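Restriction endonuclease Hpy99I (Helicobacter pylori, PDB 3GOX) recognises a pseudopalindromic DNA target and cleaves it as a beta-beta-alpha-Me type II restriction endonuclease. Local coordinates at residues Asp74-Asn79 with Lys101-Ser106. Numbering follows the deposited sequence.
With ZN (zinc ion), chain E; nucleotides of chain D; nucleotides of chain C.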
loop_
_atom_site.group_PDB
_atom_site.type_symbol
_atom_site.label_atom_id
_atom_site.label_comp_id
_atom_site.label_asym_id
_atom_site.label_seq_id
_atom_site.Cartn_x
_atom_site.Cartn_y
_atom_site.Cartn_z
ATOM N N ASP A 74 -18.431 9.419 -17.043
ATOM C CA ASP A 74 -17.831 10.662 -17.561
ATOM C C ASP A 74 -17.217 11.532 -16.473
ATOM O O ASP A 74 -16.289 12.308 -16.751
ATOM C CB ASP A 74 -18.896 11.515 -18.283
ATOM C CG ASP A 74 -19.141 11.098 -19.737
ATOM O OD1 ASP A 74 -18.612 10.069 -20.200
ATOM O OD2 ASP A 74 -19.896 11.820 -20.419
ATOM N N LYS A 75 -17.750 11.417 -15.251
ATOM C CA LYS A 75 -17.370 12.277 -14.130
ATOM C C LYS A 75 -17.086 11.425 -12.912
ATOM O O LYS A 75 -17.546 10.294 -12.809
ATOM C CB LYS A 75 -18.474 13.282 -13.798
ATOM C CG LYS A 75 -18.847 14.198 -14.966
ATOM C CD LYS A 75 -20.056 15.065 -14.650
ATOM C CE LYS A 75 -20.387 16.022 -15.792
ATOM N NZ LYS A 75 -21.581 16.862 -15.512
ATOM N N LYS A 76 -16.318 11.996 -11.994
ATOM C CA LYS A 76 -15.818 11.300 -10.819
ATOM C C LYS A 76 -15.751 12.305 -9.674
ATOM O O LYS A 76 -15.426 13.490 -9.898
ATOM C CB LYS A 76 -14.442 10.670 -11.104
ATOM C CG LYS A 76 -13.793 9.913 -9.949
ATOM C CD LYS A 76 -12.447 9.290 -10.342
ATOM C CE LYS A 76 -11.978 8.369 -9.287
ATOM N NZ LYS A 76 -10.671 7.753 -9.632
ATOM N N ILE A 77 -16.067 11.844 -8.466
ATOM C CA ILE A 77 -16.006 12.670 -7.258
ATOM C C ILE A 77 -14.623 12.488 -6.613
ATOM O O ILE A 77 -14.229 11.359 -6.301
ATOM C CB ILE A 77 -17.080 12.280 -6.253
ATOM C CG1 ILE A 77 -18.475 12.342 -6.876
ATOM C CG2 ILE A 77 -16.996 13.185 -5.010
ATOM C CD1 ILE A 77 -19.581 11.691 -6.003
ATOM N N CYS A 78 -13.879 13.582 -6.412
ATOM C CA CYS A 78 -12.548 13.518 -5.806
ATOM C C CYS A 78 -12.649 13.127 -4.328
ATOM O O CYS A 78 -13.530 13.605 -3.627
ATOM C CB CYS A 78 -11.834 14.852 -5.952
ATOM S SG CYS A 78 -10.248 14.939 -5.082
ATOM N N ASN A 79 -11.745 12.273 -3.844
ATOM C CA ASN A 79 -11.805 11.811 -2.460
ATOM C C ASN A 79 -11.254 12.780 -1.434
ATOM O O ASN A 79 -11.333 12.499 -0.232
ATOM C CB ASN A 79 -11.127 10.447 -2.289
ATOM C CG ASN A 79 -9.620 10.556 -2.275
ATOM O OD1 ASN A 79 -9.056 11.283 -3.058
ATOM N ND2 ASN A 79 -8.973 9.833 -1.381
ATOM N N LYS A 101 -8.927 1.187 -17.477
ATOM C CA LYS A 101 -7.991 2.059 -16.779
ATOM C C LYS A 101 -8.605 2.647 -15.523
ATOM O O LYS A 101 -9.773 3.047 -15.485
ATOM C CB LYS A 101 -7.471 3.165 -17.699
ATOM C CG LYS A 101 -6.691 2.665 -18.913
ATOM C CD LYS A 101 -5.435 1.874 -18.546
ATOM C CE LYS A 101 -4.773 1.266 -19.766
ATOM N NZ LYS A 101 -3.587 0.432 -19.407
ATOM N N THR A 102 -7.786 2.680 -14.484
ATOM C CA THR A 102 -8.158 3.181 -13.183
ATOM C C THR A 102 -7.392 4.487 -12.986
ATOM O O THR A 102 -6.194 4.556 -13.271
ATOM C CB THR A 102 -7.789 2.174 -12.072
ATOM O OG1 THR A 102 -8.220 0.853 -12.453
ATOM C CG2 THR A 102 -8.419 2.576 -10.725
ATOM N N THR A 103 -8.095 5.517 -12.540
ATOM C CA THR A 103 -7.502 6.804 -12.226
ATOM C C THR A 103 -7.309 6.928 -10.714
ATOM O O THR A 103 -7.972 6.237 -9.943
ATOM C CB THR A 103 -8.375 7.959 -12.752
ATOM O OG1 THR A 103 -9.708 7.841 -12.235
ATOM C CG2 THR A 103 -8.442 7.933 -14.279
ATOM N N ARG A 104 -6.383 7.784 -10.289
ATOM C CA ARG A 104 -6.188 8.041 -8.865
ATOM C C ARG A 104 -7.500 8.555 -8.274
ATOM O O ARG A 104 -8.270 9.201 -8.987
ATOM C CB ARG A 104 -5.071 9.068 -8.635
ATOM C CG ARG A 104 -3.671 8.673 -9.089
ATOM C CD ARG A 104 -2.688 9.646 -8.526
ATOM N NE ARG A 104 -1.310 9.434 -8.955
ATOM C CZ ARG A 104 -0.403 8.664 -8.348
ATOM N NH1 ARG A 104 -0.718 7.922 -7.305
ATOM N NH2 ARG A 104 0.826 8.615 -8.834
ATOM N N PRO A 105 -7.743 8.298 -6.987
ATOM C CA PRO A 105 -9.003 8.791 -6.379
ATOM C C PRO A 105 -8.997 10.296 -6.124
ATOM O O PRO A 105 -10.082 10.876 -5.959
ATOM C CB PRO A 105 -9.072 8.023 -5.066
ATOM C CG PRO A 105 -7.641 7.741 -4.714
ATOM C CD PRO A 105 -6.943 7.516 -6.032
ATOM N N SER A 106 -7.821 10.922 -6.064
ATOM C CA SER A 106 -7.674 12.368 -5.869
ATOM C C SER A 106 -7.390 13.058 -7.205
ATOM O O SER A 106 -6.575 12.578 -8.001
ATOM C CB SER A 106 -6.526 12.661 -4.896
ATOM O OG SER A 106 -6.548 11.812 -3.779
HETATM ZN ZN ZN E . -9.764 17.163 -5.517
ATOM P P DT D 5 -9.170 4.029 -4.697
ATOM O OP1 DT D 5 -10.057 4.672 -3.688
ATOM O OP2 DT D 5 -9.150 4.540 -6.084
ATOM O "O5'" DT D 5 -7.691 4.116 -4.120
ATOM C "C5'" DT D 5 -7.430 3.866 -2.743
ATOM C "C4'" DT D 5 -5.945 3.689 -2.537
ATOM O "O4'" DT D 5 -5.511 2.523 -3.249
ATOM C "C3'" DT D 5 -5.117 4.839 -3.101
ATOM O "O3'" DT D 5 -4.852 5.762 -2.041
ATOM C "C2'" DT D 5 -3.851 4.167 -3.619
ATOM C "C1'" DT D 5 -4.136 2.665 -3.531
ATOM N N1 DT D 5 -3.866 1.856 -4.726
ATOM C C2 DT D 5 -3.028 0.778 -4.580
ATOM O O2 DT D 5 -2.453 0.523 -3.535
ATOM N N3 DT D 5 -2.888 0.006 -5.704
ATOM C C4 DT D 5 -3.486 0.203 -6.933
ATOM O O4 DT D 5 -3.289 -0.598 -7.840
ATOM C C5 DT D 5 -4.327 1.379 -7.027
ATOM C C7 DT D 5 -5.006 1.690 -8.325
ATOM C C6 DT D 5 -4.467 2.140 -5.933
ATOM P P DT C 2 -0.423 1.691 -19.649
ATOM O OP1 DT C 2 -0.698 0.606 -20.627
ATOM O OP2 DT C 2 -1.522 2.197 -18.788
ATOM O "O5'" DT C 2 0.769 1.213 -18.706
ATOM C "C5'" DT C 2 1.979 0.700 -19.259
ATOM C "C4'" DT C 2 3.066 0.673 -18.211
ATOM O "O4'" DT C 2 3.299 2.000 -17.699
ATOM C "C3'" DT C 2 2.771 -0.154 -16.966
ATOM O "O3'" DT C 2 2.993 -1.543 -17.236
ATOM C "C2'" DT C 2 3.775 0.418 -15.987
ATOM C "C1'" DT C 2 3.775 1.904 -16.358
ATOM N N1 DT C 2 2.909 2.739 -15.508
ATOM C C2 DT C 2 3.371 3.074 -14.257
ATOM O O2 DT C 2 4.449 2.700 -13.823
ATOM N N3 DT C 2 2.520 3.865 -13.526
ATOM C C4 DT C 2 1.282 4.339 -13.911
ATOM O O4 DT C 2 0.636 5.045 -13.149
ATOM C C5 DT C 2 0.854 3.939 -15.234
ATOM C C7 DT C 2 -0.478 4.397 -15.738
ATOM C C6 DT C 2 1.680 3.170 -15.956
ATOM P P DG D 7 1.428 9.049 -2.142
ATOM O OP1 DG D 7 1.527 10.140 -1.141
ATOM O OP2 DG D 7 0.693 9.274 -3.409
ATOM O "O5'" DG D 7 2.911 8.603 -2.518
ATOM C "C5'" DG D 7 3.784 8.131 -1.506
ATOM C "C4'" DG D 7 5.053 7.582 -2.117
ATOM O "O4'" DG D 7 4.703 6.544 -3.066
ATOM C "C3'" DG D 7 5.905 8.574 -2.907
ATOM O "O3'" DG D 7 7.263 8.131 -2.871
ATOM C "C2'" DG D 7 5.342 8.439 -4.308
ATOM C "C1'" DG D 7 5.036 6.947 -4.389
ATOM N N9 DG D 7 3.917 6.608 -5.270
ATOM C C8 DG D 7 2.833 7.404 -5.568
ATOM N N7 DG D 7 2.022 6.866 -6.440
ATOM C C5 DG D 7 2.595 5.636 -6.732
ATOM C C6 DG D 7 2.181 4.619 -7.638
ATOM O O6 DG D 7 1.216 4.618 -8.410
ATOM N N1 DG D 7 3.042 3.525 -7.608
ATOM C C2 DG D 7 4.166 3.426 -6.827
ATOM N N2 DG D 7 4.861 2.277 -6.942
ATOM N N3 DG D 7 4.579 4.376 -5.998
ATOM C C4 DG D 7 3.752 5.446 -6.000
HETATM O O HOH W 1 -12.395 9.452 -5.611
#
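The four-cysteine zinc site of the His-Me finger beta4-alpha2 region brings two chain segments together here: C78 of 74-79 binds the metal, and S106 of 101-106 packs against the SG of C78. That SG lies 2.3 Å from the zinc ion, and C81, C107 and C110 complete the site; S106 directly precedes C107, so its backbone comes close to C78, with S106 CA 3.7 Å from C78 SG. One residue on, the backbone N of N79 donates to P105 O at 3.0 Å, approaching from above the carbonyl plane. The same oxygen accepts a water proton, and that water also donates to I77 O, so a backbone bond and a water bridge both meet P105 O. The compact, nonpolar proline ring can lie close against the phosphate of DT5 of chain D, P105 CB 3.6 Å from its OP2, while the carbonyl serves 74-79. Farther from the zinc, K76 reaches across fully extended, its CG anti to the backbone N (chi1 180°), and runs alongside T103, the two side chains antiparallel. Its ammonium group donates to T103 OG1 at 2.8 Å and to R104 O, the latter also from above the carbonyl plane. A long lysine suits this place, crossing between the two segments with its methylenes and ending in several N-H groups. The extended R104 side chain carries its guanidinium to the DNA, where its edge meets N7 of DG7 of chain D, with NH1 at 3.1 Å and NH2 a little longer, while E91 pairs with NE and probably steadies the group. Zinc holds C78 together with C107; the N79-P105 bond, the K76 bonds and the water join 74-79 to a segment whose arginine grips a guanine, consistent with a structural zinc that helps shape the DNA-binding surface.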